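Local coordinates for protein ecto-NAD+ glycohydrolase (CD38 molecule) (Bos taurus, PDB 3GC6) that belongs to the ADP-ribosyl cyclase (CD38) family of disulfide-rich ectoenzymes, whose fold joins a helical part to a parallel beta sheet, at residues N9-A14 with D128-S133; A18-I23 with A50-F55. The protein carries 1 engineered substitution. All coordinates share one frame; numbering follows the deposited sequence.

Contact 1: residues N9-A14 with D128-S133; sequences NRWHGA and DLNIWS
The backbone of W11 meets the side chain of S133 in a polar, water-bridged contact between the N-terminal segment, N9-A14, and D128-S133, the loop that runs into strand 133-134, at the edge of the molecule. Its centre is S133, whose OG accepts the W11 N-H at 3.0 Å with a moderately bent angle of 146° at the hydrogen. That hydroxyl sits between its own backbone N and carbonyl carbon (chi1 71°), from where it reaches the backbone N-H of W11; it is also hydrogen-bonded to L8 O. W11 folds its CB against the same oxygen, 3.2 Å from S133 OG.

N130 ND2 lies at the edge of the indole, near its plane, 4.1 Å from W11 CD1, and is also hydrogen-bonded to L8 O. A water in the indole plane ties the two together, taking the W11 NE1 proton at 3.1 Å and a proton of N130 ND2 at 2.9 Å. On one face of the indole lies R10 CG, and W11 NE1 sits over the centre of R10's guanidinium, which is bonded to G7 O and salt-bridged to E123.

N130 also shapes its own loop. Its OD1 accepts W132 N at 2.8 Å, closing an Asx turn, and S133 N from above the amide plane, so one oxygen holds two successive N-H groups. A second water lies 2.8 Å from W132 O and also reaches N9 OD1.

At their ends the segments come together as the short, weakly bonded strands 13-14 and 133-134, with A14 opposite S133. L129, earlier in the loop, touches helices 20-35 and 44-55, while W11 rests on P60 and C61 of the loop after helix 44-55.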
ATOM      1  N   ASN A   9      22.339  22.218 -21.094  1.00  5.24           N
ATOM      2  CA  ASN A   9      22.357  23.322 -20.156  1.00  5.18           C
ATOM      3  C   ASN A   9      21.695  24.579 -20.706  1.00  5.19           C
ATOM      4  O   ASN A   9      21.882  25.653 -20.158  1.00  5.23           O
ATOM      5  CB  ASN A   9      23.797  23.632 -19.717  1.00  5.39           C
ATOM      6  CG  ASN A   9      23.854  24.524 -18.492  1.00  5.57           C
ATOM      7  OD1 ASN A   9      23.018  24.406 -17.582  1.00  6.15           O
ATOM      8  ND2 ASN A   9      24.852  25.430 -18.448  1.00  5.53           N
ATOM      9  N   ARG A  10      20.904  24.447 -21.775  1.00  5.23           N
ATOM     10  CA  ARG A  10      20.332  25.602 -22.455  1.00  5.17           C
ATOM     11  C   ARG A  10      19.210  26.317 -21.704  1.00  5.12           C
ATOM     12  O   ARG A  10      18.867  27.465 -22.039  1.00  5.15           O
ATOM     13  CB  ARG A  10      19.837  25.203 -23.847  1.00  5.34           C
ATOM     14  CG  ARG A  10      18.631  24.279 -23.855  1.00  5.49           C
ATOM     15  CD  ARG A  10      18.369  23.732 -25.258  1.00  5.84           C
ATOM     16  NE  ARG A  10      17.214  22.831 -25.331  1.00  6.35           N
ATOM     17  CZ  ARG A  10      17.256  21.523 -25.054  1.00  6.73           C
ATOM     18  NH1 ARG A  10      18.389  20.942 -24.668  1.00  7.05           N
ATOM     19  NH2 ARG A  10      16.166  20.784 -25.169  1.00  7.06           N
ATOM     20  N   TRP A  11      18.615  25.644 -20.723  1.00  4.89           N
ATOM     21  CA  TRP A  11      17.497  26.233 -20.023  1.00  5.18           C
ATOM     22  C   TRP A  11      17.928  27.157 -18.887  1.00  5.40           C
ATOM     23  O   TRP A  11      19.053  27.079 -18.396  1.00  5.60           O
ATOM     24  CB  TRP A  11      16.610  25.117 -19.456  1.00  4.78           C
ATOM     25  CG  TRP A  11      16.149  24.137 -20.490  1.00  4.49           C
ATOM     26  CD1 TRP A  11      16.445  22.791 -20.546  1.00  4.62           C
ATOM     27  CD2 TRP A  11      15.287  24.404 -21.608  1.00  4.57           C
ATOM     28  NE1 TRP A  11      15.806  22.208 -21.624  1.00  4.97           N
ATOM     29  CE2 TRP A  11      15.112  23.182 -22.303  1.00  4.61           C
ATOM     30  CE3 TRP A  11      14.642  25.552 -22.081  1.00  4.93           C
ATOM     31  CZ2 TRP A  11      14.312  23.078 -23.454  1.00  4.52           C
ATOM     32  CZ3 TRP A  11      13.865  25.456 -23.229  1.00  5.55           C
ATOM     33  CH2 TRP A  11      13.704  24.222 -23.901  1.00  5.16           C
ATOM     34  N   HIS A  12      17.000  28.001 -18.444  1.00  5.51           N
ATOM     35  CA  HIS A  12      17.271  28.961 -17.364  1.00  5.85           C
ATOM     36  C   HIS A  12      16.907  28.454 -15.960  1.00  5.92           C
ATOM     37  O   HIS A  12      17.262  29.076 -14.947  1.00  6.34           O
ATOM     38  CB  HIS A  12      16.521  30.269 -17.624  1.00  5.84           C
ATOM     39  CG  HIS A  12      17.013  31.011 -18.826  1.00  6.81           C
ATOM     40  ND1 HIS A  12      16.607  30.707 -20.107  1.00  7.54           N
ATOM     41  CD2 HIS A  12      17.895  32.034 -18.941  1.00  7.79           C
ATOM     42  CE1 HIS A  12      17.215  31.513 -20.963  1.00  8.26           C
ATOM     43  NE2 HIS A  12      18.001  32.328 -20.280  1.00  8.80           N
ATOM     44  N   GLY A  13      16.194  27.332 -15.881  1.00  5.58           N
ATOM     45  CA  GLY A  13      15.835  26.803 -14.584  1.00  5.52           C
ATOM     46  C   GLY A  13      16.781  25.714 -14.100  1.00  5.19           C
ATOM     47  O   GLY A  13      17.566  25.152 -14.864  1.00  4.82           O
ATOM     48  N   ALA A  14      16.729  25.422 -12.812  1.00  5.33           N
ATOM     49  CA  ALA A  14      17.569  24.387 -12.264  1.00  5.22           C
ATOM     50  C   ALA A  14      17.239  23.002 -12.870  1.00  4.80           C
ATOM     51  O   ALA A  14      16.095  22.709 -13.257  1.00  4.92           O
ATOM     52  CB  ALA A  14      17.406  24.345 -10.739  1.00  5.67           C
ATOM     53  N   ASP A 128      16.495   9.589 -20.256  1.00  6.23           N
ATOM     54  CA  ASP A 128      16.865  10.041 -18.922  1.00  6.23           C
ATOM     55  C   ASP A 128      16.331  11.435 -18.592  1.00  5.51           C
ATOM     56  O   ASP A 128      15.985  12.203 -19.476  1.00  5.58           O
ATOM     57  CB  ASP A 128      18.379  10.129 -18.815  1.00  6.68           C
ATOM     58  CG  ASP A 128      19.042   8.785 -18.826  1.00  8.33           C
ATOM     59  OD1 ASP A 128      18.603   7.901 -18.065  1.00  9.93           O
ATOM     60  OD2 ASP A 128      20.015   8.649 -19.584  1.00  9.82           O
ATOM     61  N   LEU A 129      16.282  11.750 -17.304  1.00  5.01           N
ATOM     62  CA  LEU A 129      16.023  13.130 -16.915  1.00  4.94           C
ATOM     63  C   LEU A 129      17.181  14.020 -17.319  1.00  5.00           C
ATOM     64  O   LEU A 129      18.315  13.565 -17.399  1.00  5.69           O
ATOM     65  CB  LEU A 129      15.773  13.240 -15.412  1.00  5.24           C
ATOM     66  CG  LEU A 129      14.375  12.734 -14.959  1.00  5.03           C
ATOM     67  CD1 LEU A 129      14.425  11.234 -14.659  1.00  6.55           C
ATOM     68  CD2 LEU A 129      13.909  13.468 -13.724  1.00  5.55           C
ATOM     69  N   ASN A 130      16.902  15.277 -17.588  1.00  4.44           N
ATOM     70  CA  ASN A 130      17.957  16.252 -17.770  1.00  4.19           C
ATOM     71  C   ASN A 130      18.287  16.826 -16.390  1.00  4.02           C
ATOM     72  O   ASN A 130      17.530  17.613 -15.832  1.00  4.01           O
ATOM     73  CB  ASN A 130      17.498  17.359 -18.726  1.00  3.74           C
ATOM     74  CG  ASN A 130      18.568  18.414 -18.984  1.00  4.36           C
ATOM     75  OD1 ASN A 130      19.542  18.538 -18.230  1.00  4.34           O
ATOM     76  ND2 ASN A 130      18.390  19.173 -20.046  1.00  3.98           N
ATOM     77  N   ILE A 131      19.434  16.406 -15.843  1.00  4.33           N
ATOM     78  CA  ILE A 131      19.837  16.834 -14.511  1.00  4.49           C
ATOM     79  C   ILE A 131      20.682  18.119 -14.536  1.00  4.53           C
ATOM     80  O   ILE A 131      21.193  18.551 -13.490  1.00  4.73           O
ATOM     81  CB  ILE A 131      20.640  15.718 -13.772  1.00  4.53           C
ATOM     82  CG1 ILE A 131      21.921  15.377 -14.560  1.00  4.59           C
ATOM     83  CG2 ILE A 131      19.773  14.492 -13.568  1.00  4.85           C
ATOM     84  CD1 ILE A 131      22.809  14.269 -13.934  1.00  4.63           C
ATOM     85  N   TRP A 132      20.772  18.743 -15.702  1.00  4.47           N
ATOM     86  CA  TRP A 132      21.622  19.932 -15.863  1.00  4.40           C
ATOM     87  C   TRP A 132      20.845  21.225 -15.856  1.00  4.42           C
ATOM     88  O   TRP A 132      21.254  22.184 -15.215  1.00  4.40           O
ATOM     89  CB  TRP A 132      22.441  19.812 -17.153  1.00  4.59           C
ATOM     90  CG  TRP A 132      23.126  18.491 -17.188  1.00  4.56           C
ATOM     91  CD1 TRP A 132      22.807  17.404 -17.967  1.00  5.47           C
ATOM     92  CD2 TRP A 132      24.211  18.084 -16.353  1.00  5.59           C
ATOM     93  NE1 TRP A 132      23.660  16.357 -17.682  1.00  5.93           N
ATOM     94  CE2 TRP A 132      24.515  16.744 -16.687  1.00  5.25           C
ATOM     95  CE3 TRP A 132      24.945  18.719 -15.345  1.00  5.86           C
ATOM     96  CZ2 TRP A 132      25.539  16.024 -16.061  1.00  5.21           C
ATOM     97  CZ3 TRP A 132      25.966  17.999 -14.713  1.00  6.77           C
ATOM     98  CH2 TRP A 132      26.265  16.671 -15.104  1.00  5.49           C
ATOM     99  N   SER A 133      19.754  21.287 -16.626  1.00  4.02           N
ATOM    100  CA  SER A 133      18.899  22.472 -16.581  1.00  3.99           C
ATOM    101  C   SER A 133      17.517  22.033 -17.006  1.00  3.82           C
ATOM    102  O   SER A 133      17.384  21.028 -17.700  1.00  4.11           O
ATOM    103  CB  SER A 133      19.408  23.602 -17.504  1.00  4.18           C
ATOM    104  OG  SER A 133      19.239  23.321 -18.899  1.00  4.09           O
TER
HETATM  105  O   HOH W   1      21.644  24.914 -14.849  1.00 12.08           O
HETATM  106  O   HOH W   2      16.077  19.177 -21.874  1.00  4.75           O

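Contact 2: residues A18-I23 with A50-F55; sequences ADFQKI and AFMSAF
F20 points its ring edge at the face of F51 in a T-shaped aromatic pair, the heart of a helix-helix contact in the helical part of the cyclase fold. It joins the first turn of helix 20-35 to the last turns of helix 44-55. The ring centroids are 5.5 Å apart and the planes stand at 85°. F20 CZ does the touching, 4.0 Å from F51 CE2 and displaced toward the rim of that ring rather than over its middle.

M52 comes to the same phenyl from another part of its edge. Its sulfur lies in the plane of the F20 ring, so this is an edge-on Met-aromatic contact in which ring C-H groups face the sulfur. Two bends in the side chain, chi2 and chi3 both near -60°, put SD at the F20 edge and leave CE beside Q21. In one of the two conformers modelled for that glutamine, M52 CE packs 3.8 Å from Q21 CG. F55 adds a looser contact to F20.

With CG anti to the backbone N (chi1 179°), the F20 ring reaches out to helix 44-55. Outward from this first shell, W120 meets the rings of F20, F51 and F55, edge-to-face in the case of F51, and F149 lies against F51 with its ring nearly parallel. L71 of helix 69-74 also touches F51, and L129, from the loop before strand 133-134, packs on F20, Q21 and M52. The interface is apolar throughout its centre, where the sulfur straddles one side of the phenyl edge: M52 SD lies 3.5 Å from F20 CE2 and 3.6 Å from F20 CD2.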
ATOM      1  N   ALA A  18      18.394  15.031  -8.720  1.00  4.12           N
ATOM      2  CA  ALA A  18      19.155  13.811  -8.925  1.00  4.18           C
ATOM      3  C   ALA A  18      18.403  12.621  -8.329  1.00  4.34           C
ATOM      4  O   ALA A  18      17.775  12.749  -7.268  1.00  4.47           O
ATOM      5  CB  ALA A  18      20.563  13.932  -8.287  1.00  4.43           C
ATOM      6  N   ASP A  19      18.464  11.466  -8.994  1.00  4.22           N
ATOM      7  CA  ASP A  19      17.820  10.237  -8.500  1.00  4.50           C
ATOM      8  C   ASP A  19      16.320  10.380  -8.287  1.00  4.42           C
ATOM      9  O   ASP A  19      15.740   9.790  -7.373  1.00  4.06           O
ATOM     10  CB  ASP A  19      18.521   9.757  -7.244  1.00  4.57           C
ATOM     11  CG  ASP A  19      19.890   9.196  -7.591  1.00  5.41           C
ATOM     12  OD1 ASP A  19      19.930   8.148  -8.250  1.00  5.95           O
ATOM     13  OD2 ASP A  19      20.883   9.836  -7.287  1.00  6.16           O
ATOM     14  N   PHE A  20      15.709  11.166  -9.167  1.00  4.23           N
ATOM     15  CA  PHE A  20      14.257  11.398  -9.128  1.00  4.42           C
ATOM     16  C   PHE A  20      13.472  10.110  -9.026  1.00  4.52           C
ATOM     17  O   PHE A  20      12.524  10.006  -8.227  1.00  4.37           O
ATOM     18  CB  PHE A  20      13.878  12.125 -10.431  1.00  4.27           C
ATOM     19  CG  PHE A  20      12.417  12.423 -10.573  1.00  4.71           C
ATOM     20  CD1 PHE A  20      11.843  13.525  -9.930  1.00  4.78           C
ATOM     21  CD2 PHE A  20      11.631  11.613 -11.364  1.00  4.43           C
ATOM     22  CE1 PHE A  20      10.469  13.801 -10.100  1.00  4.58           C
ATOM     23  CE2 PHE A  20      10.285  11.890 -11.540  1.00  4.22           C
ATOM     24  CZ  PHE A  20       9.714  12.969 -10.880  1.00  4.54           C
ATOM     25  N   GLN A  21      13.855   9.110  -9.807  0.50  4.62           N
ATOM     26  CA  GLN A  21      13.109   7.861  -9.841  0.50  4.68           C
ATOM     27  C   GLN A  21      13.141   7.132  -8.504  0.50  4.75           C
ATOM     28  O   GLN A  21      12.153   6.514  -8.118  0.50  5.06           O
ATOM     29  CB  GLN A  21      13.654   6.952 -10.938  0.50  4.82           C
ATOM     30  CG  GLN A  21      13.666   7.614 -12.301  0.50  4.42           C
ATOM     31  CD  GLN A  21      15.003   8.189 -12.695  0.50  4.06           C
ATOM     32  OE1 GLN A  21      15.715   8.802 -11.889  0.50  3.90           O
ATOM     33  NE2 GLN A  21      15.358   8.001 -13.973  0.50  4.58           N
ATOM     34  N   LYS A  22      14.277   7.189  -7.813  1.00  4.78           N
ATOM     35  CA  LYS A  22      14.393   6.577  -6.484  1.00  4.97           C
ATOM     36  C   LYS A  22      13.509   7.333  -5.503  1.00  4.95           C
ATOM     37  O   LYS A  22      12.809   6.726  -4.671  1.00  5.10           O
ATOM     38  CB  LYS A  22      15.827   6.588  -5.980  1.00  5.46           C
ATOM     39  CG  LYS A  22      15.947   5.954  -4.573  1.00  6.35           C
ATOM     40  CD  LYS A  22      17.344   6.059  -4.031  1.00  8.23           C
ATOM     41  CE  LYS A  22      17.579   7.378  -3.366  1.00  9.43           C
ATOM     42  NZ  LYS A  22      18.708   7.254  -2.414  1.00 10.62           N
ATOM     43  N   ILE A  23      13.539   8.661  -5.602  1.00  4.66           N
ATOM     44  CA  ILE A  23      12.781   9.474  -4.674  1.00  4.42           C
ATOM     45  C   ILE A  23      11.285   9.206  -4.841  1.00  4.48           C
ATOM     46  O   ILE A  23      10.565   9.040  -3.849  1.00  4.35           O
ATOM     47  CB  ILE A  23      13.083  10.972  -4.873  1.00  4.24           C
ATOM     48  CG1 ILE A  23      14.545  11.245  -4.509  1.00  4.60           C
ATOM     49  CG2 ILE A  23      12.147  11.842  -4.035  1.00  4.84           C
ATOM     50  CD1 ILE A  23      15.063  12.590  -5.007  1.00  5.15           C
ATOM     51  N   ALA A  50       4.282   5.541 -14.918  1.00  4.01           N
ATOM     52  CA  ALA A  50       3.396   6.522 -15.580  1.00  3.69           C
ATOM     53  C   ALA A  50       3.949   7.947 -15.444  1.00  3.97           C
ATOM     54  O   ALA A  50       3.837   8.748 -16.374  1.00  4.42           O
ATOM     55  CB  ALA A  50       1.974   6.452 -15.006  1.00  3.87           C
ATOM     56  N   PHE A  51       4.495   8.275 -14.270  1.00  4.06           N
ATOM     57  CA  PHE A  51       5.055   9.616 -14.056  1.00  3.84           C
ATOM     58  C   PHE A  51       6.184   9.836 -15.062  1.00  3.78           C
ATOM     59  O   PHE A  51       6.231  10.862 -15.771  1.00  3.91           O
ATOM     60  CB  PHE A  51       5.571   9.690 -12.596  1.00  3.84           C
ATOM     61  CG  PHE A  51       5.577  11.081 -12.013  1.00  3.95           C
ATOM     62  CD1 PHE A  51       5.208  11.278 -10.688  1.00  4.17           C
ATOM     63  CD2 PHE A  51       5.946  12.182 -12.772  1.00  3.95           C
ATOM     64  CE1 PHE A  51       5.198  12.571 -10.121  1.00  4.83           C
ATOM     65  CE2 PHE A  51       5.939  13.474 -12.210  1.00  4.15           C
ATOM     66  CZ  PHE A  51       5.560  13.662 -10.883  1.00  4.59           C
ATOM     67  N   MET A  52       7.113   8.879 -15.139  1.00  3.78           N
ATOM     68  CA  MET A  52       8.236   8.997 -16.083  1.00  3.96           C
ATOM     69  C   MET A  52       7.755   9.068 -17.531  1.00  3.94           C
ATOM     70  O   MET A  52       8.227   9.912 -18.307  1.00  3.94           O
ATOM     71  CB  MET A  52       9.231   7.825 -15.875  1.00  4.43           C
ATOM     72  CG  MET A  52       9.664   7.690 -14.405  1.00  5.44           C
ATOM     73  SD  MET A  52      10.531   9.224 -13.854  1.00  8.43           S
ATOM     74  CE  MET A  52      11.706   9.266 -15.077  1.00  6.97           C
ATOM     75  N   SER A  53       6.806   8.204 -17.876  0.50  3.97           N
ATOM     76  CA  SER A  53       6.295   8.138 -19.251  0.50  4.14           C
ATOM     77  C   SER A  53       5.691   9.475 -19.684  0.50  4.13           C
ATOM     78  O   SER A  53       5.797   9.874 -20.845  0.50  4.09           O
ATOM     79  CB  SER A  53       5.240   7.038 -19.349  0.50  4.45           C
ATOM     80  OG  SER A  53       5.876   5.775 -19.479  0.50  4.66           O
ATOM     81  N   ALA A  54       5.082  10.173 -18.732  1.00  3.96           N
ATOM     82  CA  ALA A  54       4.381  11.418 -19.041  1.00  4.03           C
ATOM     83  C   ALA A  54       5.316  12.429 -19.710  1.00  4.04           C
ATOM     84  O   ALA A  54       4.872  13.173 -20.594  1.00  4.35           O
ATOM     85  CB  ALA A  54       3.782  12.016 -17.788  1.00  4.37           C
ATOM     86  N   PHE A  55       6.588  12.475 -19.306  1.00  3.98           N
ATOM     87  CA  PHE A  55       7.499  13.538 -19.768  1.00  3.97           C
ATOM     88  C   PHE A  55       8.788  13.076 -20.462  1.00  3.97           C
ATOM     89  O   PHE A  55       9.426  13.845 -21.215  1.00  4.21           O
ATOM     90  CB  PHE A  55       7.839  14.532 -18.621  1.00  3.94           C
ATOM     91  CG  PHE A  55       8.775  13.971 -17.574  1.00  3.52           C
ATOM     92  CD1 PHE A  55      10.146  14.181 -17.655  1.00  3.97           C
ATOM     93  CD2 PHE A  55       8.274  13.214 -16.530  1.00  3.60           C
ATOM     94  CE1 PHE A  55      11.016  13.652 -16.707  1.00  4.24           C
ATOM     95  CE2 PHE A  55       9.148  12.664 -15.560  1.00  3.95           C
ATOM     96  CZ  PHE A  55      10.520  12.902 -15.652  1.00  4.11           C
TER

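In the fold
Contact 2 is nested inside the chain loop that contact 1 closes: strand 13-14 leads directly into helix 20-35, whereas the partner segment D128-S133 returns much later. Their centres lie about 15 Å apart, on the same side of the molecule. L129, which takes no part in the pairing of 9-14 with 128-133, bridges them: its CD1 is 3.4 Å from M52 CE, its CD2 3.6 Å from F20 CB, and its CG 3.9 Å from F55 CE1. One leucine thus touches the start of helix 20-35 and the end part of helix 44-55. In this way L129 joins the polar, water-bridged contact to the aromatic one.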